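Local coordinates for protein fumarase E (Shigella flexneri 2a str. 2457T, PDB 3C8G) that probably catalyses the addition of water to fumarate to give malate, as a homodimeric member of the MtlR/FumE family, at residues Leu33-Gly36 / Ile37-Leu41; Gln96-His99 / Tyr100-Gln104. One frame throughout, in Å; residues are numbered along the deposited sequence.

Overall arrangement
Two local contacts, each within a single helix, show side chains one turn apart sorted between a buried face and a more exposed one. Following the chain from the N terminus, interaction 1 (33-41) comes first, on helix 29-40; interaction 2 (96-104) follows much later, at the end of helix 85-103. Each is local and closes no loop, and the two stand in series, neither nested nor crossed. Their centres lie about 20 Å apart and their nearest atoms about 8 Å apart. The helices themselves meet: Leu33 touches Phe94 and Ile37 touches Ile91, while Trp98 meets His30. Helix 70-79 joins both, packing on interaction 1 and offering Asp71 to His99 of interaction 2.

Interaction 1: Leu33-Gly36 / Ile37-Leu41; sequences LLQG and IRQFL
Leu33 and Ile37 form the tightly packed side of this turn of helix 29-40, and Leu34, Gln35 and Arg38 the looser one. On the buried side the carbonyl of Leu33 receives the backbone N-H of Ile37, with Ile37 N 2.8 Å from Leu33 O. The same oxygen is brushed by the Ile37 side chain, whose CG1 comes within 3.2 Å of Leu33 O. With CG1 set beside the backbone N (chi1 -74°), this branch folds back along the preceding turn. Gly36, also buried, adds only backbone: its carbonyl takes a weak hydrogen bond from Phe40, with Phe40 N 3.4 Å from Gly36 O.

The other side is made of long, partly exposed chains. Arg38 N bonds to Leu34 O at 2.8 Å, and the two side chains run alongside each other in the same direction, Leu34 CD2 lying 3.8 Å from Arg38 CD. Gln35 flanks the arginine as well. Its OE1 sits at the edge of the guanidinium, 3.6 Å from Arg38 NE, although the amide and guanidinium planes are turned 77° apart. The aliphatic part of Arg38 thus lies against both neighbours, and a bend at chi3 (104°) redirects its charged end, where NE makes a salt bridge to Asp68. Gln39, exposed to solvent, is tied through OE1 to the backbone N of Leu7 in the N-terminal segment.

The helix is therefore amphipathic in its placing: Leu33 and Ile37 pack against both helix 70-79 and helix 85-103, meeting Ile70, Ala73 and Leu74 of the first and Phe94 and Ile91 of the second, while Phe40 extends the seam to Ile77 of helix 70-79.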
# COMPACT_ATOMS: atom_id res chain seq x y z
N LEU B 33 0.98 -16.41 9.26
CA LEU B 33 1.93 -15.62 8.52
C LEU B 33 1.40 -14.18 8.29
O LEU B 33 2.15 -13.21 8.41
CB LEU B 33 2.30 -16.29 7.20
CG LEU B 33 3.15 -17.58 7.29
CD1 LEU B 33 3.35 -18.17 5.88
CD2 LEU B 33 4.51 -17.35 8.01
N LEU B 34 0.12 -14.05 7.97
CA LEU B 34 -0.47 -12.74 7.74
C LEU B 34 -0.31 -11.94 9.03
O LEU B 34 0.16 -10.79 8.99
CB LEU B 34 -1.96 -12.87 7.39
CG LEU B 34 -2.72 -11.92 6.44
CD1 LEU B 34 -4.21 -11.93 6.80
CD2 LEU B 34 -2.19 -10.51 6.46
N GLN B 35 -0.69 -12.53 10.16
CA GLN B 35 -0.55 -11.82 11.43
C GLN B 35 0.90 -11.53 11.82
O GLN B 35 1.19 -10.45 12.32
CB GLN B 35 -1.38 -12.43 12.57
CG GLN B 35 -2.64 -11.52 13.01
CD GLN B 35 -3.55 -11.07 11.83
OE1 GLN B 35 -3.58 -9.88 11.46
NE2 GLN B 35 -4.28 -12.02 11.23
N GLY B 36 1.80 -12.49 11.55
CA GLY B 36 3.23 -12.24 11.68
C GLY B 36 3.68 -11.02 10.88
O GLY B 36 4.40 -10.16 11.40
N ILE B 37 3.25 -10.96 9.63
CA ILE B 37 3.57 -9.86 8.73
C ILE B 37 2.96 -8.56 9.27
O ILE B 37 3.62 -7.51 9.28
CB ILE B 37 3.06 -10.18 7.29
CG1 ILE B 37 3.94 -11.24 6.61
CG2 ILE B 37 2.97 -8.93 6.43
CD1 ILE B 37 5.35 -10.73 6.18
N ARG B 38 1.71 -8.64 9.73
CA ARG B 38 0.96 -7.47 10.18
C ARG B 38 1.50 -6.84 11.46
O ARG B 38 1.36 -5.65 11.64
CB ARG B 38 -0.53 -7.79 10.32
CG ARG B 38 -1.36 -7.62 9.03
CD ARG B 38 -2.84 -8.05 9.23
NE ARG B 38 -3.82 -6.96 9.36
CZ ARG B 38 -3.74 -5.76 8.78
NH1 ARG B 38 -4.71 -4.87 8.95
NH2 ARG B 38 -2.71 -5.44 8.01
N GLN B 39 2.10 -7.64 12.35
CA GLN B 39 2.75 -7.10 13.56
C GLN B 39 4.02 -6.35 13.15
O GLN B 39 4.38 -5.36 13.79
CB GLN B 39 3.06 -8.18 14.63
CG GLN B 39 2.27 -9.50 14.47
CD GLN B 39 1.67 -10.08 15.77
OE1 GLN B 39 2.38 -10.67 16.60
NE2 GLN B 39 0.35 -9.96 15.92
N PHE B 40 4.67 -6.79 12.08
CA PHE B 40 5.89 -6.18 11.57
C PHE B 40 5.65 -4.82 10.94
O PHE B 40 6.44 -3.92 11.11
CB PHE B 40 6.56 -7.11 10.56
CG PHE B 40 7.86 -6.58 9.99
CD1 PHE B 40 7.87 -5.85 8.80
CD2 PHE B 40 9.07 -6.85 10.62
CE1 PHE B 40 9.07 -5.37 8.27
CE2 PHE B 40 10.28 -6.37 10.11
CZ PHE B 40 10.28 -5.64 8.94
N LEU B 41 4.56 -4.69 10.19
CA LEU B 41 4.27 -3.47 9.43
C LEU B 41 4.53 -2.10 10.12
O LEU B 41 5.08 -1.20 9.49
CB LEU B 41 2.85 -3.54 8.84
CG LEU B 41 2.49 -3.97 7.39
CD1 LEU B 41 3.58 -4.69 6.56
CD2 LEU B 41 1.19 -4.78 7.41

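Interaction 2: Gln96-His99 / Tyr100-Gln104; sequences QYWH and YLNEQ
The final turns of helix 85-103 carry a His-carboxylate hydrogen bond one turn long, between His99 and Glu103. His99 ND1 donates to Glu103 OE2 across 2.7 Å, nearly straight at 164°. The oxygen lies at the edge of the imidazole, in its plane, and receives the N-H on its syn side, yet the bond is skewed at the acceptor, 32° out of the carboxylate plane. Both side chains have CG beside the backbone N, which lets them run in the same direction along the helix surface. The other ring nitrogen, NE2, is hydrogen-bonded to Asp71 of helix 70-79, so the imidazole is held through both ring nitrogens, which fixes its rotation.

Around the helix, rings lie against the residues four positions on. Asn102 CB sits over one face of the Trp98 indole, 3.7 Å from the centroid of its six-membered ring, a CH-pi contact. The side chains cross at a slant, with the amide plane only 23° from that of the indole, and Asn102 OD1 comes within 3.3 Å of Trp98 CZ2. The backbone of the same pair is joined by Asn102 N to Trp98 O, 2.7 Å. Tyr97 and Leu101, both buried, make a similar contact: Leu101 CD1 stands 4.3 Å from the centroid of the Tyr97 ring, almost on its normal, while Leu101 CD2 is 4.0 Å from Tyr97 CE2. The bond from Glu103 N to His99 O is weak, and Gln104 is the first residue to leave helical geometry.

Beyond the turn, Tyr97 meets Phe118 and Ile114 of helix 113-120, and Leu101 rests on Leu22 and Phe23 of helix 22-25. Side-chain pairing between residues i and i+4 is typical of an alpha-helix; buried Tyr97, Trp98 and Leu101 against exposed Asn102 and Glu103 mark this one as amphipathic near its C-terminal end.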
# COMPACT_ATOMS: atom_id res chain seq x y z
N GLN B 96 1.07 -18.26 -2.49
CA GLN B 96 0.66 -18.84 -3.75
C GLN B 96 0.04 -20.24 -3.60
O GLN B 96 -0.99 -20.52 -4.22
CB GLN B 96 1.84 -18.88 -4.69
CG GLN B 96 2.51 -17.53 -4.86
CD GLN B 96 3.58 -17.59 -5.93
OE1 GLN B 96 4.31 -18.58 -6.03
NE2 GLN B 96 3.66 -16.54 -6.75
N TYR B 97 0.63 -21.09 -2.76
CA TYR B 97 0.09 -22.43 -2.48
C TYR B 97 -1.24 -22.45 -1.69
O TYR B 97 -2.12 -23.27 -1.98
CB TYR B 97 1.16 -23.31 -1.83
CG TYR B 97 0.88 -24.81 -1.92
CD1 TYR B 97 1.41 -25.69 -0.97
CD2 TYR B 97 0.07 -25.33 -2.92
CE1 TYR B 97 1.15 -27.05 -1.03
CE2 TYR B 97 -0.18 -26.69 -3.01
CZ TYR B 97 0.36 -27.56 -2.06
OH TYR B 97 0.11 -28.92 -2.14
N TRP B 98 -1.41 -21.56 -0.71
CA TRP B 98 -2.70 -21.47 -0.01
C TRP B 98 -3.78 -21.06 -1.01
O TRP B 98 -4.88 -21.63 -1.01
CB TRP B 98 -2.66 -20.52 1.21
CG TRP B 98 -4.04 -20.06 1.63
CD1 TRP B 98 -4.53 -18.79 1.60
CD2 TRP B 98 -5.13 -20.89 2.11
NE1 TRP B 98 -5.84 -18.76 2.01
CE2 TRP B 98 -6.24 -20.04 2.34
CE3 TRP B 98 -5.26 -22.27 2.38
CZ2 TRP B 98 -7.47 -20.51 2.83
CZ3 TRP B 98 -6.50 -22.74 2.86
CH2 TRP B 98 -7.59 -21.86 3.08
N HIS B 99 -3.45 -20.11 -1.87
CA HIS B 99 -4.37 -19.64 -2.91
C HIS B 99 -4.79 -20.78 -3.82
O HIS B 99 -5.98 -20.95 -4.10
CB HIS B 99 -3.69 -18.60 -3.78
CG HIS B 99 -3.73 -17.21 -3.23
ND1 HIS B 99 -4.91 -16.52 -3.03
CD2 HIS B 99 -2.73 -16.37 -2.89
CE1 HIS B 99 -4.63 -15.31 -2.58
NE2 HIS B 99 -3.32 -15.20 -2.48
N TYR B 100 -3.80 -21.52 -4.33
CA TYR B 100 -4.09 -22.72 -5.08
C TYR B 100 -4.99 -23.70 -4.30
O TYR B 100 -5.94 -24.23 -4.85
CB TYR B 100 -2.79 -23.41 -5.48
CG TYR B 100 -3.04 -24.63 -6.32
CD1 TYR B 100 -3.31 -25.88 -5.72
CD2 TYR B 100 -3.05 -24.55 -7.70
CE1 TYR B 100 -3.58 -27.00 -6.50
CE2 TYR B 100 -3.31 -25.66 -8.49
CZ TYR B 100 -3.58 -26.88 -7.88
OH TYR B 100 -3.83 -27.97 -8.68
N LEU B 101 -4.71 -23.94 -3.02
CA LEU B 101 -5.53 -24.90 -2.25
C LEU B 101 -6.95 -24.37 -2.05
O LEU B 101 -7.94 -25.10 -2.17
CB LEU B 101 -4.89 -25.22 -0.88
CG LEU B 101 -3.56 -25.99 -0.87
CD1 LEU B 101 -2.89 -25.85 0.46
CD2 LEU B 101 -3.72 -27.46 -1.27
N ASN B 102 -7.04 -23.09 -1.75
CA ASN B 102 -8.32 -22.45 -1.48
C ASN B 102 -9.17 -22.07 -2.70
O ASN B 102 -10.37 -21.83 -2.57
CB ASN B 102 -8.11 -21.21 -0.63
CG ASN B 102 -9.37 -20.74 0.00
OD1 ASN B 102 -9.50 -19.58 0.35
ND2 ASN B 102 -10.31 -21.63 0.13
N GLU B 103 -8.55 -21.99 -3.87
CA GLU B 103 -9.28 -21.54 -5.05
C GLU B 103 -9.38 -22.57 -6.14
O GLU B 103 -10.17 -22.40 -7.04
CB GLU B 103 -8.69 -20.24 -5.62
CG GLU B 103 -8.78 -19.03 -4.68
CD GLU B 103 -7.68 -18.01 -4.90
OE1 GLU B 103 -7.08 -17.94 -6.01
OE2 GLU B 103 -7.39 -17.27 -3.94
N GLN B 104 -8.60 -23.64 -6.07
CA GLN B 104 -8.48 -24.55 -7.21
C GLN B 104 -8.64 -26.03 -6.85
O GLN B 104 -9.30 -26.78 -7.57
CB GLN B 104 -7.12 -24.35 -7.87
CG GLN B 104 -7.14 -24.16 -9.37
CD GLN B 104 -7.23 -22.70 -9.73
OE1 GLN B 104 -6.21 -22.06 -9.97
NE2 GLN B 104 -8.43 -22.15 -9.74